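Side-chain contacts in DCN1-like protein 3 (Homo sapiens, PDB 4GBA), which contributes to cullin neddylation by bringing the N-terminally acetylated NEDD8-conjugating E2 together with cullin-RBX complexes through its DCUN1 (PONY) domain: residues 13-18 against 74-79; 48-53 against 69-74. All blocks are in the same frame, centred on the assembly; numbering follows the deposited sequence.

Contact 1 (13-18 against 74-79); sequences RRYKDE and DSIDGI
Tyr15 and Arg14, in the loop that follows helix 7-13, both reach Ile76, the first residue of helix 76-89, in the DCUN1 domain. The backbones stay well apart, with Arg14 CA and Ile76 CA 11.4 Å from each other, and side chains bridge the interval. The close-packed part is the meeting of Tyr15 with Ile76: the phenol end arrives obliquely at the outer branch of the isoleucine, OH lying 3.3 Å from CD1, while Tyr15 CZ keeps an ordinary van der Waals distance from the same methyl. The Tyr15 hydroxyl is also hydrogen-bonded to Asp34 OD2, so the hydroxyl of this buried tyrosine has a polar partner although it rests against a methyl. Phe31 of helix 25-34 meets the tyrosine ring edge-to-face and also touches Ile76, joining that helix to the cluster. Ile76 offers its longer branch because CG1 stands anti to the carbonyl carbon (chi1 -71°). Shortening Ile76 to an alanine is likely to leave the Tyr15 hydroxyl end and the Arg14 guanidinium without their apolar neighbour and open a gap beside Phe31. The looser side belongs to Arg14, an exposed residue whose CG lies 3.5 Å above one face of the Tyr15 ring, offset toward the rim. From there the chain, bent at chi3 (-137°), runs on until its NH2 comes 4.0 Å from Ile76 CG1, a glancing touch without a direct hydrogen bond. The helix start is held by Ser75 at the N-cap, where OG accepts from Gly78 N at 2.8 Å. Between loop and helix a water accepts from Ile76 N at 3.0 Å and, weakly, from Arg14 NH1 at 3.4 Å.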
loop_
_atom_site.group_PDB
_atom_site.type_symbol
_atom_site.label_atom_id
_atom_site.label_comp_id
_atom_site.label_asym_id
_atom_site.label_seq_id
_atom_site.Cartn_x
_atom_site.Cartn_y
_atom_site.Cartn_z
ATOM N N ARG A 13 1.634 4.995 25.028
ATOM C CA ARG A 13 2.802 5.573 25.683
ATOM C C ARG A 13 4.076 4.759 25.458
ATOM O O ARG A 13 5.181 5.302 25.497
ATOM C CB ARG A 13 2.546 5.744 27.189
ATOM C CG ARG A 13 1.696 6.964 27.550
ATOM C CD ARG A 13 2.565 8.175 27.898
ATOM N NE ARG A 13 1.874 9.446 27.669
ATOM C CZ ARG A 13 2.381 10.644 27.960
ATOM N NH1 ARG A 13 3.589 10.747 28.506
ATOM N NH2 ARG A 13 1.678 11.743 27.710
ATOM N N ARG A 14 3.938 3.462 25.216
ATOM C CA ARG A 14 5.141 2.650 25.124
ATOM C C ARG A 14 5.804 2.649 23.750
ATOM O O ARG A 14 6.932 2.190 23.626
ATOM C CB ARG A 14 4.944 1.236 25.696
ATOM C CG ARG A 14 4.346 0.198 24.800
ATOM C CD ARG A 14 3.642 -0.843 25.682
ATOM N NE ARG A 14 3.866 -2.231 25.281
ATOM C CZ ARG A 14 3.014 -3.236 25.516
ATOM N NH1 ARG A 14 1.849 -3.016 26.135
ATOM N NH2 ARG A 14 3.321 -4.475 25.124
ATOM N N TYR A 15 5.120 3.197 22.742
ATOM C CA TYR A 15 5.668 3.284 21.393
ATOM C C TYR A 15 5.846 4.742 20.997
ATOM O O TYR A 15 6.551 5.071 20.046
ATOM C CB TYR A 15 4.768 2.563 20.400
ATOM C CG TYR A 15 4.500 1.126 20.778
ATOM C CD1 TYR A 15 5.489 0.164 20.642
ATOM C CD2 TYR A 15 3.256 0.724 21.275
ATOM C CE1 TYR A 15 5.265 -1.156 20.982
ATOM C CE2 TYR A 15 3.021 -0.606 21.628
ATOM C CZ TYR A 15 4.036 -1.541 21.475
ATOM O OH TYR A 15 3.842 -2.864 21.801
ATOM N N LYS A 16 5.205 5.613 21.763
ATOM C CA LYS A 16 5.209 7.044 21.497
ATOM C C LYS A 16 6.617 7.647 21.509
ATOM O O LYS A 16 7.488 7.225 22.274
ATOM C CB LYS A 16 4.314 7.747 22.519
ATOM C CG LYS A 16 4.363 9.251 22.498
ATOM C CD LYS A 16 3.617 9.829 23.698
ATOM C CE LYS A 16 3.983 11.286 23.925
ATOM N NZ LYS A 16 5.426 11.451 24.275
ATOM N N ASP A 17 6.816 8.644 20.650
ATOM C CA ASP A 17 8.050 9.419 20.590
ATOM C C ASP A 17 8.238 10.240 21.861
ATOM O O ASP A 17 7.278 10.778 22.412
ATOM C CB ASP A 17 8.014 10.355 19.377
ATOM C CG ASP A 17 9.358 10.988 19.090
ATOM O OD1 ASP A 17 10.215 10.296 18.515
ATOM O OD2 ASP A 17 9.562 12.172 19.432
ATOM N N GLU A 18 9.481 10.350 22.317
ATOM C CA GLU A 18 9.782 11.119 23.520
ATOM C C GLU A 18 9.330 12.569 23.396
ATOM O O GLU A 18 8.886 13.161 24.372
ATOM C CB GLU A 18 11.281 11.077 23.829
ATOM C CG GLU A 18 11.876 9.666 23.929
ATOM C CD GLU A 18 12.163 9.038 22.567
ATOM O OE1 GLU A 18 11.310 9.140 21.654
ATOM O OE2 GLU A 18 13.254 8.447 22.411
ATOM N N ASP A 74 -7.425 -2.488 22.722
ATOM C CA ASP A 74 -6.616 -1.608 23.547
ATOM C C ASP A 74 -5.331 -2.356 23.945
ATOM O O ASP A 74 -4.647 -1.999 24.910
ATOM C CB ASP A 74 -7.396 -1.122 24.770
ATOM C CG ASP A 74 -7.815 -2.264 25.694
ATOM O OD1 ASP A 74 -7.435 -3.436 25.451
ATOM O OD2 ASP A 74 -8.506 -1.982 26.700
ATOM N N SER A 75 -5.010 -3.399 23.188
ATOM C CA SER A 75 -3.850 -4.221 23.514
ATOM C C SER A 75 -3.249 -4.884 22.282
ATOM O O SER A 75 -3.923 -5.053 21.261
ATOM C CB SER A 75 -4.238 -5.307 24.520
ATOM O OG SER A 75 -4.843 -6.395 23.842
ATOM N N ILE A 76 -1.983 -5.271 22.405
ATOM C CA ILE A 76 -1.269 -5.994 21.361
ATOM C C ILE A 76 -1.999 -7.284 20.980
ATOM O O ILE A 76 -2.170 -7.599 19.789
ATOM C CB ILE A 76 0.179 -6.329 21.813
ATOM C CG1 ILE A 76 1.026 -5.060 21.865
ATOM C CG2 ILE A 76 0.807 -7.343 20.880
ATOM C CD1 ILE A 76 1.180 -4.374 20.493
ATOM N N ASP A 77 -2.434 -8.028 21.997
ATOM C CA ASP A 77 -3.163 -9.271 21.767
ATOM C C ASP A 77 -4.534 -9.047 21.145
ATOM O O ASP A 77 -4.995 -9.860 20.348
ATOM C CB ASP A 77 -3.276 -10.090 23.056
ATOM C CG ASP A 77 -2.122 -11.073 23.223
ATOM O OD1 ASP A 77 -1.031 -10.839 22.652
ATOM O OD2 ASP A 77 -2.316 -12.086 23.916
ATOM N N GLY A 78 -5.170 -7.934 21.496
ATOM C CA GLY A 78 -6.458 -7.589 20.925
ATOM C C GLY A 78 -6.346 -7.262 19.448
ATOM O O GLY A 78 -7.171 -7.698 18.652
ATOM N N ILE A 79 -5.328 -6.485 19.084
ATOM C CA ILE A 79 -5.079 -6.162 17.684
ATOM C C ILE A 79 -4.828 -7.425 16.863
ATOM O O ILE A 79 -5.445 -7.616 15.818
ATOM C CB ILE A 79 -3.902 -5.166 17.520
ATOM C CG1 ILE A 79 -4.256 -3.826 18.162
ATOM C CG2 ILE A 79 -3.587 -4.956 16.041
ATOM C CD1 ILE A 79 -3.104 -2.992 18.558
HETATM O O HOH W 1 -0.644 -5.125 25.042
#

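Contact 2 (48-53 against 69-74); sequences AWKFQA and KAISAD
Lys50 and Ala70 mark the nearest backbone approach of 48-53 to 69-74, their CA atoms 7.4 Å apart where the C-terminal turns of helices 42-50 and 61-71 come side by side. Each helix finishes in a Schellman motif, with Gln52 and Ser72 at positive phi (53° and 54°). At the first end Gln52 N bonds back to Trp49 O and Ala53 N to Ala48 O; at the second, the bond lying within 69-74 is Ser72 N to Lys69 O. Two similarly capped C-terminal ends, with the short strand 59-60 between them in the chain, meet inside the DCUN1 domain. Ile71 is the wedge across the contact and divides its two branches between two partners. CG2 meets the aliphatic part of Lys50, lying 3.5 Å from Lys50 CG, and the side chains pass at a slant. The other branch turns to Phe51: CD1 sits 4.2 Å from Phe51 CE1, at the edge of the ring and near its plane, so the isoleucine abuts the rim of the aromatic group. This split follows from chi1 of 64°, which lodges CG1 between the backbone N and the carbonyl carbon and leaves CG2 beside the N. Lys50 is bent at chi2 and chi4; its CD lies 3.7 Å above one face of the neighbouring Trp49 ring, offset toward the rim, while NZ makes a weak, long ion pair with Glu89. Around the contact, Phe59 meets Phe51 edge-to-face, and Trp49 NE1 bonds to Asp98 of helix 93-107. Ala48 packs on a modified side chain of the bound E2 peptide. No hydrogen bond crosses between the segments, which implies that their union rests on hydrocarbon surfaces, lysine making its closest touch through CG rather than NZ.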
loop_
_atom_site.group_PDB
_atom_site.type_symbol
_atom_site.label_atom_id
_atom_site.label_comp_id
_atom_site.label_asym_id
_atom_site.label_seq_id
_atom_site.Cartn_x
_atom_site.Cartn_y
_atom_site.Cartn_z
ATOM N N ALA A 48 -2.538 0.398 9.027
ATOM C CA ALA A 48 -2.387 1.798 8.644
ATOM C C ALA A 48 -3.668 2.307 7.970
ATOM O O ALA A 48 -4.102 3.433 8.203
ATOM C CB ALA A 48 -1.170 1.982 7.708
ATOM N N TRP A 49 -4.257 1.466 7.125
ATOM C CA TRP A 49 -5.527 1.771 6.487
ATOM C C TRP A 49 -6.622 2.038 7.544
ATOM O O TRP A 49 -7.203 3.123 7.581
ATOM C CB TRP A 49 -5.907 0.628 5.532
ATOM C CG TRP A 49 -7.326 0.685 4.970
ATOM C CD1 TRP A 49 -7.920 1.735 4.332
ATOM C CD2 TRP A 49 -8.295 -0.381 4.973
ATOM N NE1 TRP A 49 -9.193 1.396 3.935
ATOM C CE2 TRP A 49 -9.451 0.107 4.320
ATOM C CE3 TRP A 49 -8.296 -1.695 5.468
ATOM C CZ2 TRP A 49 -10.605 -0.673 4.152
ATOM C CZ3 TRP A 49 -9.441 -2.474 5.301
ATOM C CH2 TRP A 49 -10.582 -1.956 4.649
ATOM N N LYS A 50 -6.868 1.053 8.409
ATOM C CA LYS A 50 -7.804 1.185 9.537
ATOM C C LYS A 50 -7.547 2.413 10.431
ATOM O O LYS A 50 -8.490 3.040 10.914
ATOM C CB LYS A 50 -7.775 -0.085 10.390
ATOM C CG LYS A 50 -9.055 -0.836 10.383
ATOM C CD LYS A 50 -9.505 -1.120 8.983
ATOM C CE LYS A 50 -10.906 -1.711 9.001
ATOM N NZ LYS A 50 -11.784 -0.865 9.828
ATOM N N PHE A 51 -6.274 2.752 10.659
ATOM C CA PHE A 51 -5.938 3.915 11.486
ATOM C C PHE A 51 -5.954 5.198 10.667
ATOM O O PHE A 51 -5.748 6.290 11.203
ATOM C CB PHE A 51 -4.559 3.756 12.140
ATOM C CG PHE A 51 -4.487 2.653 13.169
ATOM C CD1 PHE A 51 -5.567 1.810 13.392
ATOM C CD2 PHE A 51 -3.341 2.471 13.918
ATOM C CE1 PHE A 51 -5.501 0.799 14.333
ATOM C CE2 PHE A 51 -3.265 1.468 14.865
ATOM C CZ PHE A 51 -4.352 0.631 15.074
ATOM N N GLN A 52 -6.171 5.055 9.360
ATOM C CA GLN A 52 -6.191 6.202 8.447
ATOM C C GLN A 52 -4.933 7.064 8.576
ATOM O O GLN A 52 -5.032 8.287 8.740
ATOM C CB GLN A 52 -7.416 7.081 8.724
ATOM C CG GLN A 52 -8.745 6.351 8.741
ATOM C CD GLN A 52 -9.910 7.322 8.741
ATOM O OE1 GLN A 52 -10.576 7.521 9.761
ATOM N NE2 GLN A 52 -10.147 7.953 7.597
ATOM N N ALA A 53 -3.762 6.435 8.515
ATOM C CA ALA A 53 -2.509 7.155 8.699
ATOM C C ALA A 53 -2.109 8.032 7.483
ATOM O O ALA A 53 -2.034 9.270 7.571
ATOM C CB ALA A 53 -1.410 6.184 9.049
ATOM N N LYS A 69 -9.805 2.159 18.720
ATOM C CA LYS A 69 -11.258 2.174 18.934
ATOM C C LYS A 69 -12.042 1.556 17.775
ATOM O O LYS A 69 -12.990 0.815 17.993
ATOM C CB LYS A 69 -11.771 3.596 19.210
ATOM C CG LYS A 69 -11.350 4.158 20.568
ATOM C CD LYS A 69 -11.668 5.649 20.700
ATOM C CE LYS A 69 -10.777 6.290 21.761
ATOM N NZ LYS A 69 -10.800 7.778 21.694
ATOM N N ALA A 70 -11.643 1.857 16.544
ATOM C CA ALA A 70 -12.368 1.379 15.367
ATOM C C ALA A 70 -12.366 -0.140 15.254
ATOM O O ALA A 70 -13.315 -0.730 14.737
ATOM C CB ALA A 70 -11.809 2.015 14.088
ATOM N N ILE A 71 -11.294 -0.771 15.725
ATOM C CA ILE A 71 -11.175 -2.221 15.648
ATOM C C ILE A 71 -11.362 -2.874 17.023
ATOM O O ILE A 71 -11.184 -4.080 17.183
ATOM C CB ILE A 71 -9.843 -2.639 15.007
ATOM C CG1 ILE A 71 -8.666 -2.192 15.882
ATOM C CG2 ILE A 71 -9.747 -2.039 13.605
ATOM C CD1 ILE A 71 -7.321 -2.779 15.482
ATOM N N SER A 72 -11.755 -2.061 18.001
ATOM C CA SER A 72 -12.042 -2.524 19.359
ATOM C C SER A 72 -10.886 -3.296 19.972
ATOM O O SER A 72 -11.009 -4.482 20.308
ATOM C CB SER A 72 -13.340 -3.340 19.406
ATOM O OG SER A 72 -14.435 -2.476 19.182
ATOM N N ALA A 73 -9.765 -2.600 20.108
ATOM C CA ALA A 73 -8.589 -3.160 20.738
ATOM C C ALA A 73 -7.955 -2.076 21.580
ATOM O O ALA A 73 -7.978 -0.893 21.228
ATOM C CB ALA A 73 -7.605 -3.680 19.693
ATOM N N ASP A 74 -7.425 -2.488 22.722
ATOM C CA ASP A 74 -6.616 -1.608 23.547
ATOM C C ASP A 74 -5.331 -2.356 23.945
ATOM O O ASP A 74 -4.647 -1.999 24.910
ATOM C CB ASP A 74 -7.396 -1.122 24.770
ATOM C CG ASP A 74 -7.815 -2.264 25.694
ATOM O OD1 ASP A 74 -7.435 -3.436 25.451
ATOM O OD2 ASP A 74 -8.506 -1.982 26.700
#

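Contact 2 is the buried member of the pair, while contact 1 lies farther from the middle of the chain, with a centre about 23 Å from the chain centre against about 16 Å. Their own centres are about 12 Å apart, and the two share Asp74, in the loop between helices 61-71 and 76-89. Ala73 packs on Gly78 and Ile79, and Ile79 meets Ile71, linking the two sites directly. Each contact turns on one isoleucine, yet the settings differ: the interior one is made by carbon-to-carbon touches, with no hydrogen bond between its segments, whereas the outer one adds a water bridge with a weak arm and a phenol whose hydroxyl is engaged by Asp34.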